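Local coordinates for protein EDTA monooxygenase (EDTA-degrading bacterium BNC1, PDB 5DQP) that probably acts as an FMN-dependent monooxygenase in bacterial breakdown of the chelator EDTA, working with a partner flavin reductase, at residues I44-R49 against R85-G90; R49-F54 against G407-S412; F267-G272 against N384-P389; E284-L289 against L351-R356. One frame throughout, in Å; residues are numbered along the deposited sequence.

Interaction 1: residues I44-R49 against R85-G90; sequences IARRGR and RVPDIG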
loop_
_atom_site.group_PDB
_atom_site.type_symbol
_atom_site.label_atom_id
_atom_site.label_comp_id
_atom_site.label_asym_id
_atom_site.label_seq_id
_atom_site.Cartn_x
_atom_site.Cartn_y
_atom_site.Cartn_z
ATOM N N ILE A 44 0.452 -13.047 16.602
ATOM C CA ILE A 44 0.140 -13.020 18.030
ATOM C C ILE A 44 -1.248 -12.422 18.264
ATOM O O ILE A 44 -2.053 -12.968 19.025
ATOM C CB ILE A 44 1.233 -12.263 18.806
ATOM C CG1 ILE A 44 2.508 -13.114 18.884
ATOM C CG2 ILE A 44 0.738 -11.852 20.211
ATOM C CD1 ILE A 44 3.743 -12.294 19.302
ATOM N N ALA A 45 -1.552 -11.292 17.620
ATOM C CA ALA A 45 -2.879 -10.703 17.790
ATOM C C ALA A 45 -3.965 -11.640 17.265
ATOM O O ALA A 45 -5.045 -11.751 17.859
ATOM C CB ALA A 45 -2.941 -9.337 17.092
ATOM N N ARG A 46 -3.692 -12.340 16.163
ATOM C CA ARG A 46 -4.668 -13.292 15.624
ATOM C C ARG A 46 -4.961 -14.413 16.616
ATOM O O ARG A 46 -6.125 -14.785 16.826
ATOM C CB ARG A 46 -4.153 -13.872 14.309
ATOM C CG ARG A 46 -5.148 -14.762 13.562
ATOM C CD ARG A 46 -4.396 -15.549 12.478
ATOM N NE ARG A 46 -5.132 -16.730 12.076
ATOM C CZ ARG A 46 -5.154 -17.866 12.762
ATOM N NH1 ARG A 46 -4.475 -17.978 13.902
ATOM N NH2 ARG A 46 -5.865 -18.891 12.307
ATOM N N ARG A 47 -3.913 -14.949 17.248
ATOM C CA ARG A 47 -4.089 -15.972 18.281
ATOM C C ARG A 47 -4.942 -15.463 19.450
ATOM O O ARG A 47 -5.733 -16.228 20.016
ATOM C CB ARG A 47 -2.723 -16.462 18.774
ATOM C CG ARG A 47 -2.798 -17.378 20.005
ATOM C CD ARG A 47 -1.426 -17.941 20.386
ATOM N NE ARG A 47 -0.707 -17.098 21.351
ATOM C CZ ARG A 47 0.439 -16.477 21.100
ATOM N NH1 ARG A 47 1.023 -16.603 19.913
ATOM N NH2 ARG A 47 1.013 -15.739 22.042
ATOM N N GLY A 48 -4.839 -14.179 19.790
ATOM C CA GLY A 48 -5.713 -13.587 20.786
ATOM C C GLY A 48 -7.101 -13.210 20.321
ATOM O O GLY A 48 -7.905 -12.743 21.139
ATOM N N ARG A 49 -7.420 -13.414 19.038
ATOM C CA ARG A 49 -8.671 -12.927 18.443
ATOM C C ARG A 49 -8.809 -11.406 18.516
ATOM O O ARG A 49 -9.925 -10.872 18.553
ATOM C CB ARG A 49 -9.896 -13.573 19.092
ATOM C CG ARG A 49 -9.856 -15.079 19.186
ATOM C CD ARG A 49 -9.503 -15.741 17.857
ATOM N NE ARG A 49 -9.422 -17.192 18.027
ATOM C CZ ARG A 49 -8.439 -17.964 17.577
ATOM N NH1 ARG A 49 -7.409 -17.449 16.912
ATOM N NH2 ARG A 49 -8.498 -19.271 17.792
ATOM N N ARG A 85 -0.676 -12.652 4.166
ATOM C CA ARG A 85 -0.045 -13.766 4.859
ATOM C C ARG A 85 -0.810 -14.237 6.090
ATOM O O ARG A 85 -0.873 -15.439 6.353
ATOM C CB ARG A 85 1.381 -13.377 5.280
ATOM C CG ARG A 85 1.998 -14.341 6.305
ATOM C CD ARG A 85 2.916 -15.360 5.645
ATOM N NE ARG A 85 3.923 -14.668 4.844
ATOM C CZ ARG A 85 5.188 -14.477 5.202
ATOM N NH1 ARG A 85 6.006 -13.822 4.389
ATOM N NH2 ARG A 85 5.639 -14.947 6.363
ATOM N N VAL A 86 -1.390 -13.332 6.859
ATOM C CA VAL A 86 -2.075 -13.655 8.108
ATOM C C VAL A 86 -3.580 -13.542 7.869
ATOM O O VAL A 86 -4.063 -12.452 7.552
ATOM C CB VAL A 86 -1.620 -12.722 9.236
ATOM C CG1 VAL A 86 -2.231 -13.139 10.566
ATOM C CG2 VAL A 86 -0.070 -12.691 9.307
ATOM N N PRO A 87 -4.348 -14.618 8.021
ATOM C CA PRO A 87 -5.805 -14.540 7.854
ATOM C C PRO A 87 -6.503 -13.942 9.076
ATOM O O PRO A 87 -5.892 -13.672 10.107
ATOM C CB PRO A 87 -6.207 -16.000 7.659
ATOM C CG PRO A 87 -5.183 -16.768 8.440
ATOM C CD PRO A 87 -3.888 -15.992 8.296
ATOM N N ASP A 88 -7.809 -13.691 8.910
ATOM C CA ASP A 88 -8.733 -13.370 9.997
ATOM C C ASP A 88 -8.611 -11.944 10.525
ATOM O O ASP A 88 -9.582 -11.193 10.533
ATOM C CB ASP A 88 -8.539 -14.347 11.163
ATOM C CG ASP A 88 -8.917 -15.777 10.799
ATOM O OD1 ASP A 88 -9.930 -15.991 10.086
ATOM O OD2 ASP A 88 -8.199 -16.690 11.243
ATOM N N ILE A 89 -7.441 -11.569 11.021
ATOM C CA ILE A 89 -7.362 -10.328 11.766
ATOM C C ILE A 89 -7.551 -9.147 10.832
ATOM O O ILE A 89 -7.019 -9.118 9.715
ATOM C CB ILE A 89 -6.027 -10.246 12.511
ATOM C CG1 ILE A 89 -6.027 -8.989 13.382
ATOM C CG2 ILE A 89 -4.891 -10.337 11.520
ATOM C CD1 ILE A 89 -5.141 -9.108 14.533
ATOM N N GLY A 90 -8.325 -8.169 11.281
ATOM C CA GLY A 90 -8.476 -6.945 10.531
ATOM C C GLY A 90 -7.257 -6.048 10.637
ATOM O O GLY A 90 -6.303 -6.302 11.379
HETATM O O HOH W 1 -8.220 -18.911 10.327
#
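The backbones come closest at Arg46 and Ile89, whose CA atoms lie 5.6 Å apart where the last turn of helix 35-47 passes the loop between helix 75-85 and strand 90-96. This is a helix-to-loop contact in the TIM-barrel fold of the luciferase-like family. Arg46 carries most of it. CG is anti to the backbone N (chi1 -173°), and the chain then runs extended to NE, which takes it across the loop. On the way CD meets CG1 of Val86, and it lies 3.4 Å from the carbonyl O of Pro87. NE forms a salt bridge with OD2 of Asp88 at 3.2 Å. The hydrogen bond within it is weak, because the N-H points well off the oxygen. The guanidinium and carboxylate planes are 31° apart. CG of the Pro87 ring also approaches NE. On the buried side, CD1 of Ile89 presses on CB of Ala45 at 3.4 Å, tighter than usual carbon packing. Helix 35-47 ends in a Schellman motif, with Arg49 at positive phi. Arg46 O accepts hydrogen bonds from Arg49 N (2.9 Å) and Arg49 NH1 (3.0 Å), which reach it from opposite faces of its carbonyl plane.

Interaction 2: residues R49-F54 against G407-S412; sequences RIDAFF and GVFPRS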
loop_
_atom_site.group_PDB
_atom_site.type_symbol
_atom_site.label_atom_id
_atom_site.label_comp_id
_atom_site.label_asym_id
_atom_site.label_seq_id
_atom_site.Cartn_x
_atom_site.Cartn_y
_atom_site.Cartn_z
ATOM N N ARG A 49 -7.420 -13.414 19.038
ATOM C CA ARG A 49 -8.671 -12.927 18.443
ATOM C C ARG A 49 -8.809 -11.406 18.516
ATOM O O ARG A 49 -9.925 -10.872 18.553
ATOM C CB ARG A 49 -9.896 -13.573 19.092
ATOM C CG ARG A 49 -9.856 -15.079 19.186
ATOM C CD ARG A 49 -9.503 -15.741 17.857
ATOM N NE ARG A 49 -9.422 -17.192 18.027
ATOM C CZ ARG A 49 -8.439 -17.964 17.577
ATOM N NH1 ARG A 49 -7.409 -17.449 16.912
ATOM N NH2 ARG A 49 -8.498 -19.271 17.792
ATOM N N ILE A 50 -7.694 -10.677 18.564
ATOM C CA ILE A 50 -7.793 -9.229 18.447
ATOM C C ILE A 50 -8.582 -8.910 17.187
ATOM O O ILE A 50 -8.463 -9.605 16.173
ATOM C CB ILE A 50 -6.391 -8.593 18.439
ATOM C CG1 ILE A 50 -5.639 -8.942 19.732
ATOM C CG2 ILE A 50 -6.482 -7.083 18.312
ATOM C CD1 ILE A 50 -6.416 -8.734 21.038
ATOM N N ASP A 51 -9.432 -7.876 17.249
ATOM C CA ASP A 51 -10.281 -7.600 16.096
ATOM C C ASP A 51 -9.481 -7.035 14.926
ATOM O O ASP A 51 -9.738 -7.400 13.774
ATOM C CB ASP A 51 -11.416 -6.664 16.485
ATOM C CG ASP A 51 -12.355 -7.308 17.473
ATOM O OD1 ASP A 51 -13.041 -8.280 17.078
ATOM O OD2 ASP A 51 -12.377 -6.873 18.643
ATOM N N ALA A 52 -8.508 -6.161 15.187
ATOM C CA ALA A 52 -7.706 -5.610 14.096
ATOM C C ALA A 52 -6.382 -5.088 14.642
ATOM O O ALA A 52 -6.293 -4.710 15.814
ATOM C CB ALA A 52 -8.450 -4.477 13.369
ATOM N N PHE A 53 -5.353 -5.074 13.785
ATOM C CA PHE A 53 -4.183 -4.285 14.113
ATOM C C PHE A 53 -4.402 -2.862 13.601
ATOM O O PHE A 53 -5.309 -2.581 12.814
ATOM C CB PHE A 53 -2.884 -4.903 13.548
ATOM C CG PHE A 53 -2.850 -5.025 12.023
ATOM C CD1 PHE A 53 -2.466 -3.956 11.238
ATOM C CD2 PHE A 53 -3.190 -6.220 11.398
ATOM C CE1 PHE A 53 -2.452 -4.053 9.855
ATOM C CE2 PHE A 53 -3.162 -6.343 10.020
ATOM C CZ PHE A 53 -2.797 -5.257 9.240
ATOM N N PHE A 54 -3.572 -1.951 14.082
ATOM C CA PHE A 54 -3.633 -0.566 13.664
ATOM C C PHE A 54 -2.233 -0.057 13.355
ATOM O O PHE A 54 -1.281 -0.326 14.097
ATOM C CB PHE A 54 -4.285 0.289 14.766
ATOM C CG PHE A 54 -4.115 1.771 14.572
ATOM C CD1 PHE A 54 -4.701 2.406 13.494
ATOM C CD2 PHE A 54 -3.404 2.528 15.486
ATOM C CE1 PHE A 54 -4.574 3.760 13.313
ATOM C CE2 PHE A 54 -3.275 3.917 15.323
ATOM C CZ PHE A 54 -3.858 4.524 14.237
ATOM N N GLY A 407 -16.276 -13.610 29.924
ATOM C CA GLY A 407 -17.443 -13.555 29.060
ATOM C C GLY A 407 -17.604 -12.279 28.259
ATOM O O GLY A 407 -18.667 -12.061 27.674
ATOM N N VAL A 408 -16.577 -11.435 28.186
ATOM C CA VAL A 408 -16.696 -10.129 27.545
ATOM C C VAL A 408 -15.899 -10.035 26.255
ATOM O O VAL A 408 -15.913 -8.969 25.615
ATOM C CB VAL A 408 -16.282 -8.994 28.501
ATOM C CG1 VAL A 408 -17.017 -9.142 29.802
ATOM C CG2 VAL A 408 -14.749 -8.986 28.712
ATOM N N PHE A 409 -15.190 -11.102 25.859
ATOM C CA PHE A 409 -14.339 -11.106 24.676
ATOM C C PHE A 409 -14.355 -12.465 23.985
ATOM O O PHE A 409 -14.221 -13.493 24.652
ATOM C CB PHE A 409 -12.886 -10.735 25.023
ATOM C CG PHE A 409 -12.119 -10.331 23.826
ATOM C CD1 PHE A 409 -12.434 -9.127 23.187
ATOM C CD2 PHE A 409 -11.167 -11.179 23.258
ATOM C CE1 PHE A 409 -11.789 -8.742 22.013
ATOM C CE2 PHE A 409 -10.505 -10.794 22.065
ATOM C CZ PHE A 409 -10.822 -9.586 21.454
ATOM N N PRO A 410 -14.451 -12.509 22.659
ATOM C CA PRO A 410 -14.664 -13.796 21.981
ATOM C C PRO A 410 -13.432 -14.691 21.969
ATOM O O PRO A 410 -12.284 -14.231 21.999
ATOM C CB PRO A 410 -15.044 -13.384 20.551
ATOM C CG PRO A 410 -14.342 -12.079 20.360
ATOM C CD PRO A 410 -14.319 -11.395 21.708
ATOM N N ARG A 411 -13.693 -15.997 21.875
ATOM C CA ARG A 411 -12.648 -16.992 21.660
ATOM C C ARG A 411 -12.451 -17.358 20.198
ATOM O O ARG A 411 -11.489 -18.067 19.881
ATOM C CB ARG A 411 -12.953 -18.274 22.435
ATOM C CG ARG A 411 -12.980 -18.092 23.935
ATOM C CD ARG A 411 -13.330 -19.398 24.648
ATOM N NE ARG A 411 -13.471 -19.207 26.089
ATOM C CZ ARG A 411 -12.461 -19.240 26.959
ATOM N NH1 ARG A 411 -11.213 -19.456 26.542
ATOM N NH2 ARG A 411 -12.698 -19.054 28.257
ATOM N N SER A 412 -13.318 -16.892 19.302
ATOM C CA SER A 412 -13.261 -17.311 17.908
ATOM C C SER A 412 -13.492 -16.119 17.000
ATOM O O SER A 412 -14.098 -15.116 17.394
ATOM C CB SER A 412 -14.311 -18.397 17.602
ATOM O OG SER A 412 -14.003 -19.589 18.298
#
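Arg49 and Phe409 carry this contact, one with a polar bond and the other with its ring rim. A bend at chi2 (-50°) turns CD of Arg49 along the 411-412 backbone, with CG already 3.5 Å from Arg411 O. NE then gives a hydrogen bond to the carbonyl O of Arg411 at 2.9 Å. The bond is nearly straight at the hydrogen (162°). The acceptor lies in the guanidinium plane, but the donor stands well above the carbonyl plane. Phe409 reaches in from the other segment with CG anti to its backbone N. Its CZ is 3.3 Å from the carbonyl O of Arg49, in an oblique approach. CE2 is 4.1 Å from CB of Arg49. The ring edge also faces CA of Ile50 and OD2 of Asp51, the latter 3.9 Å from CE1. The Asp51 carboxylate and the ring stand 69° apart. Asp51 OD1 makes a salt bridge with Arg5, so the ring edge is not the carboxylate's main partner. Replacing Arg49 with a leucine would probably leave the Arg411 carbonyl without this donor and the 410-412 chain less firmly held. The contact joins the lead-in to strand 52-55, part of the parallel TIM-barrel sheet, with the loop after helix 390-405. Phe409 also touches Leu403 of that helix and Leu8 of strand 7-11, which pairs with strand 52-55.

Interaction 3: residues F267-G272 against N384-P389; sequences FVPLIG and NAPLLP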
loop_
_atom_site.group_PDB
_atom_site.type_symbol
_atom_site.label_atom_id
_atom_site.label_comp_id
_atom_site.label_asym_id
_atom_site.label_seq_id
_atom_site.Cartn_x
_atom_site.Cartn_y
_atom_site.Cartn_z
ATOM N N PHE A 267 -4.393 3.178 25.080
ATOM C CA PHE A 267 -3.510 3.265 26.236
ATOM C C PHE A 267 -2.344 2.297 26.081
ATOM O O PHE A 267 -2.380 1.359 25.271
ATOM C CB PHE A 267 -4.276 2.991 27.536
ATOM C CG PHE A 267 -4.592 1.545 27.752
ATOM C CD1 PHE A 267 -5.585 0.937 27.032
ATOM C CD2 PHE A 267 -3.877 0.789 28.660
ATOM C CE1 PHE A 267 -5.865 -0.397 27.213
ATOM C CE2 PHE A 267 -4.174 -0.549 28.847
ATOM C CZ PHE A 267 -5.160 -1.137 28.124
ATOM N N VAL A 268 -1.312 2.541 26.887
ATOM C CA VAL A 268 -0.088 1.746 26.897
ATOM C C VAL A 268 -0.132 0.830 28.117
ATOM O O VAL A 268 -0.086 1.330 29.246
ATOM C CB VAL A 268 1.152 2.642 26.946
ATOM C CG1 VAL A 268 2.432 1.781 26.925
ATOM C CG2 VAL A 268 1.122 3.679 25.810
ATOM N N PRO A 269 -0.216 -0.475 27.952
ATOM C CA PRO A 269 -0.140 -1.349 29.131
ATOM C C PRO A 269 1.300 -1.682 29.513
ATOM O O PRO A 269 2.106 -2.036 28.649
ATOM C CB PRO A 269 -0.895 -2.602 28.674
ATOM C CG PRO A 269 -0.622 -2.657 27.215
ATOM C CD PRO A 269 -0.504 -1.236 26.723
ATOM N N LEU A 270 1.625 -1.603 30.801
ATOM C CA LEU A 270 2.903 -2.069 31.337
ATOM C C LEU A 270 2.576 -3.234 32.264
ATOM O O LEU A 270 2.292 -3.055 33.455
ATOM C CB LEU A 270 3.640 -0.958 32.075
ATOM C CG LEU A 270 5.117 -1.242 32.322
ATOM C CD1 LEU A 270 5.817 -1.507 30.985
ATOM C CD2 LEU A 270 5.755 -0.041 33.030
ATOM N N ILE A 271 2.574 -4.432 31.707
ATOM C CA ILE A 271 2.016 -5.585 32.383
ATOM C C ILE A 271 3.146 -6.459 32.883
ATOM O O ILE A 271 4.006 -6.866 32.102
ATOM C CB ILE A 271 1.080 -6.389 31.476
ATOM C CG1 ILE A 271 -0.098 -5.519 31.074
ATOM C CG2 ILE A 271 0.632 -7.655 32.219
ATOM C CD1 ILE A 271 -0.998 -6.169 30.100
ATOM N N GLY A 272 3.138 -6.726 34.186
ATOM C CA GLY A 272 3.995 -7.732 34.779
ATOM C C GLY A 272 3.121 -8.760 35.468
ATOM O O GLY A 272 2.003 -8.461 35.896
ATOM N N ASN A 384 -1.610 -0.225 22.950
ATOM C CA ASN A 384 -0.397 0.357 22.382
ATOM C C ASN A 384 0.781 -0.269 23.132
ATOM O O ASN A 384 1.247 0.265 24.136
ATOM C CB ASN A 384 -0.453 1.872 22.535
ATOM C CG ASN A 384 0.528 2.614 21.644
ATOM O OD1 ASN A 384 1.228 2.018 20.814
ATOM N ND2 ASN A 384 0.570 3.948 21.802
ATOM N N ALA A 385 1.270 -1.394 22.632
ATOM C CA ALA A 385 2.257 -2.170 23.390
ATOM C C ALA A 385 3.570 -1.407 23.496
ATOM O O ALA A 385 4.059 -0.875 22.488
ATOM C CB ALA A 385 2.478 -3.538 22.749
ATOM N N PRO A 386 4.171 -1.324 24.692
ATOM C CA PRO A 386 5.444 -0.593 24.821
ATOM C C PRO A 386 6.583 -1.240 24.055
ATOM O O PRO A 386 7.496 -0.535 23.609
ATOM C CB PRO A 386 5.711 -0.603 26.338
ATOM C CG PRO A 386 4.930 -1.755 26.869
ATOM C CD PRO A 386 3.699 -1.858 25.982
ATOM N N LEU A 387 6.565 -2.556 23.909
ATOM C CA LEU A 387 7.565 -3.288 23.138
ATOM C C LEU A 387 6.841 -4.304 22.269
ATOM O O LEU A 387 6.004 -5.058 22.777
ATOM C CB LEU A 387 8.566 -4.009 24.056
ATOM C CG LEU A 387 9.589 -4.897 23.339
ATOM C CD1 LEU A 387 10.400 -4.093 22.306
ATOM C CD2 LEU A 387 10.511 -5.588 24.359
ATOM N N LEU A 388 7.154 -4.310 20.968
ATOM C CA LEU A 388 6.635 -5.321 20.032
ATOM C C LEU A 388 7.746 -6.279 19.608
ATOM O O LEU A 388 8.873 -5.851 19.365
ATOM C CB LEU A 388 6.002 -4.648 18.796
ATOM C CG LEU A 388 4.689 -3.921 19.138
ATOM C CD1 LEU A 388 4.182 -3.007 18.024
ATOM C CD2 LEU A 388 3.657 -4.995 19.451
ATOM N N PRO A 389 7.435 -7.584 19.514
ATOM C CA PRO A 389 6.145 -8.197 19.847
ATOM C C PRO A 389 5.951 -8.519 21.328
ATOM O O PRO A 389 4.819 -8.850 21.713
ATOM C CB PRO A 389 6.162 -9.497 19.028
ATOM C CG PRO A 389 7.576 -9.821 18.872
ATOM C CD PRO A 389 8.281 -8.493 18.720
#
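Pro386 is the main bump here, and its ring fits a shallow hollow lined by CG1 of Val268, Pro269 with its carbonyl O, and CD1 of Leu270. CD of Pro386 lies 3.1 Å from the carbonyl O of Pro269, and CG is also close to that oxygen. One flank of the ring meets CG1 of Val268, 4.0 Å from CD. Further along strand 262-271, CD1 of Leu270 touches CG of Pro386 at 4.2 Å. The CD atoms of Pro269 and Pro386 also face each other. The side chains of Val268 and Pro386 run antiparallel past one another, side by side rather than end on.

A second fit is made by the Asn384 carbonyl. Its O sits among CG1 of Val268, CD of Pro269 and the CA of Val268, which makes a CA-H...O contact of 3.4 Å. The Asn384 side chain has CG anti to the backbone N (chi1 -163°). Its CB rests 3.4 Å from the Phe267 carbonyl O, and its ND2 lies near CG2 of Val268.

The backbones are tied by one hydrogen bond, Asn384 N to Phe267 O at 2.9 Å. It continues the parallel pairing of strands 262-271 and 380-383 in the barrel sheet. The Asn384 side chain is about 11 Å from that of Thr94, a predicted FMN-binding residue. Around that single N-H...O bond the contact is mostly carbon against carbon and carbon against carbonyl oxygen. It therefore probably depends on close fit more than on polar pairing.

Interaction 4: residues E284-L289 against L351-R356; sequences EYEAGL and LALRMR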
loop_
_atom_site.group_PDB
_atom_site.type_symbol
_atom_site.label_atom_id
_atom_site.label_comp_id
_atom_site.label_asym_id
_atom_site.label_seq_id
_atom_site.Cartn_x
_atom_site.Cartn_y
_atom_site.Cartn_z
ATOM N N GLU A 284 12.499 0.133 35.317
ATOM C CA GLU A 284 13.161 0.182 34.017
ATOM C C GLU A 284 12.633 1.335 33.173
ATOM O O GLU A 284 13.402 2.090 32.570
ATOM C CB GLU A 284 12.959 -1.136 33.270
ATOM C CG GLU A 284 13.645 -2.337 33.875
ATOM C CD GLU A 284 13.159 -3.644 33.247
ATOM O OE1 GLU A 284 12.460 -3.599 32.199
ATOM O OE2 GLU A 284 13.464 -4.717 33.815
ATOM N N TYR A 285 11.311 1.457 33.082
ATOM C CA TYR A 285 10.733 2.529 32.282
ATOM C C TYR A 285 11.154 3.894 32.816
ATOM O O TYR A 285 11.524 4.785 32.042
ATOM C CB TYR A 285 9.214 2.387 32.265
ATOM C CG TYR A 285 8.475 3.616 31.814
ATOM C CD1 TYR A 285 8.366 3.924 30.474
ATOM C CD2 TYR A 285 7.864 4.452 32.731
ATOM C CE1 TYR A 285 7.676 5.048 30.057
ATOM C CE2 TYR A 285 7.169 5.565 32.326
ATOM C CZ TYR A 285 7.085 5.857 30.984
ATOM O OH TYR A 285 6.402 6.963 30.575
ATOM N N GLU A 286 11.118 4.072 34.136
ATOM C CA GLU A 286 11.494 5.361 34.706
ATOM C C GLU A 286 12.988 5.624 34.547
ATOM O O GLU A 286 13.399 6.758 34.279
ATOM C CB GLU A 286 11.067 5.426 36.171
ATOM C CG GLU A 286 9.543 5.367 36.333
ATOM C CD GLU A 286 8.953 6.589 37.026
ATOM O OE1 GLU A 286 9.671 7.601 37.191
ATOM O OE2 GLU A 286 7.760 6.531 37.408
ATOM N N ALA A 287 13.815 4.585 34.679
ATOM C CA ALA A 287 15.237 4.736 34.402
ATOM C C ALA A 287 15.505 5.155 32.958
ATOM O O ALA A 287 16.629 5.565 32.648
ATOM C CB ALA A 287 15.972 3.438 34.735
ATOM N N GLY A 288 14.511 5.080 32.078
ATOM C CA GLY A 288 14.625 5.606 30.735
ATOM C C GLY A 288 14.080 7.006 30.566
ATOM O O GLY A 288 13.953 7.474 29.427
ATOM N N LEU A 289 13.820 7.665 31.675
ATOM C CA LEU A 289 13.258 8.989 31.765
ATOM C C LEU A 289 14.108 9.833 32.742
ATOM O O LEU A 289 14.927 9.318 33.511
ATOM C CB LEU A 289 11.856 8.938 32.356
ATOM C CG LEU A 289 10.597 8.636 31.568
ATOM C CD1 LEU A 289 10.894 7.535 30.578
ATOM C CD2 LEU A 289 9.437 8.285 32.491
ATOM N N LEU A 351 -0.480 9.387 40.046
ATOM C CA LEU A 351 -0.963 10.136 38.897
ATOM C C LEU A 351 0.131 10.324 37.840
ATOM O O LEU A 351 -0.143 10.219 36.645
ATOM C CB LEU A 351 -1.518 11.483 39.371
ATOM C CG LEU A 351 -2.020 12.443 38.293
ATOM C CD1 LEU A 351 -3.255 11.869 37.584
ATOM C CD2 LEU A 351 -2.323 13.803 38.932
ATOM N N ALA A 352 1.373 10.585 38.262
ATOM C CA ALA A 352 2.476 10.781 37.316
ATOM C C ALA A 352 2.630 9.608 36.358
ATOM O O ALA A 352 2.982 9.790 35.184
ATOM C CB ALA A 352 3.793 10.982 38.066
ATOM N N LEU A 353 2.436 8.393 36.863
ATOM C CA LEU A 353 2.550 7.182 36.059
ATOM C C LEU A 353 1.274 6.942 35.250
ATOM O O LEU A 353 1.329 6.713 34.038
ATOM C CB LEU A 353 2.856 5.991 36.983
ATOM C CG LEU A 353 3.169 4.654 36.310
ATOM C CD1 LEU A 353 4.437 4.801 35.489
ATOM C CD2 LEU A 353 3.303 3.526 37.335
ATOM N N ARG A 354 0.115 7.043 35.910
ATOM C CA ARG A 354 -1.177 6.733 35.298
ATOM C C ARG A 354 -1.445 7.570 34.052
ATOM O O ARG A 354 -2.149 7.116 33.141
ATOM C CB ARG A 354 -2.278 6.944 36.345
ATOM C CG ARG A 354 -3.666 7.218 35.810
ATOM C CD ARG A 354 -4.290 5.988 35.131
ATOM N NE ARG A 354 -5.709 6.222 34.852
ATOM C CZ ARG A 354 -6.159 6.778 33.727
ATOM N NH1 ARG A 354 -5.290 7.136 32.778
ATOM N NH2 ARG A 354 -7.460 6.964 33.541
ATOM N N MET A 355 -0.902 8.788 33.990
ATOM C CA MET A 355 -1.117 9.630 32.822
ATOM C C MET A 355 -0.297 9.149 31.631
ATOM O O MET A 355 -0.693 9.360 30.482
ATOM C CB MET A 355 -0.779 11.093 33.137
ATOM C CG MET A 355 -1.695 11.756 34.164
ATOM S SD MET A 355 -3.453 11.476 33.814
ATOM C CE MET A 355 -3.738 12.533 32.401
ATOM N N ARG A 356 0.824 8.487 31.885
ATOM C CA ARG A 356 1.679 7.941 30.838
ATOM C C ARG A 356 1.267 6.527 30.412
ATOM O O ARG A 356 1.166 6.246 29.213
ATOM C CB ARG A 356 3.130 7.956 31.318
ATOM C CG ARG A 356 3.598 9.311 31.871
ATOM C CD ARG A 356 4.966 9.188 32.558
ATOM N NE ARG A 356 6.066 9.171 31.596
ATOM C CZ ARG A 356 6.779 10.242 31.251
ATOM N NH1 ARG A 356 6.531 11.429 31.797
ATOM N NH2 ARG A 356 7.747 10.122 30.358
#
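This is a surface contact between the C-terminal parts of two helices, 275-287 and 348-354, in the region joining strands 262-271 and 358-360. Tyr285 and Arg356 make its polar link. NE of Arg356 gives an almost straight hydrogen bond (170°) to OH of Tyr285. At 2.5 Å between NE and OH it is shorter than expected, and the exact length is doubtful. The donor comes in at the ring edge, near the ring plane, and the hydroxyl lies at the guanidinium edge. The two flat groups are turned 61° from each other. Arg356 gets there by a bend at chi3 (80°), which swings NE over to the hydroxyl while CD stays 3.3 Å from that OH.

Leu289 covers one face of the guanidinium. Its CD2 is 3.3 Å from NH2 of Arg356 and 3.5 Å from CZ. CD1 of Leu289 lies over a face of the Tyr285 ring, toward the rim. One leucine thus packs on both partners of the bond. With an alanine here, the guanidinium would probably lose its cover on that face and be freer to turn away from Tyr285.

Leu353 adds the apolar part. Its CD1 is 4.2 Å from CE2 of Tyr285 and 4.2 Å from OE2 of Glu286. Arg295 brings a like charge close to NH1 of Arg356. The Glu286 carboxylate, not in contact with Arg356, may partly offset it.

Helices in a long excursion between neighbouring barrel strands are in keeping with the luciferase-like monooxygenases, whose TIM barrel carries insertions beyond the basic strand-helix repeat.

How the interactions relate
From the N terminus, interaction 1 closes the first loop, from the end of helix 35-47 to the approach to strand 90-96. Interaction 2 opens at Arg49, which both share, and closes only at 407-412, so the two cross. It brings the entry to strand 52-55 beside the chain after helix 390-405. Interaction 3 nests inside it and joins strand 262-271 to the loop after strand 380-383. Interaction 4 nests inside interaction 3 and ties two helices of the intervening excursion. Interactions 3 and 4 touch, as Leu270 packs on Tyr285. Interactions 1 and 3 meet through Ile44 and Pro389. Interactions 1 and 4 stay apart, their nearest atoms about 18 Å from each other.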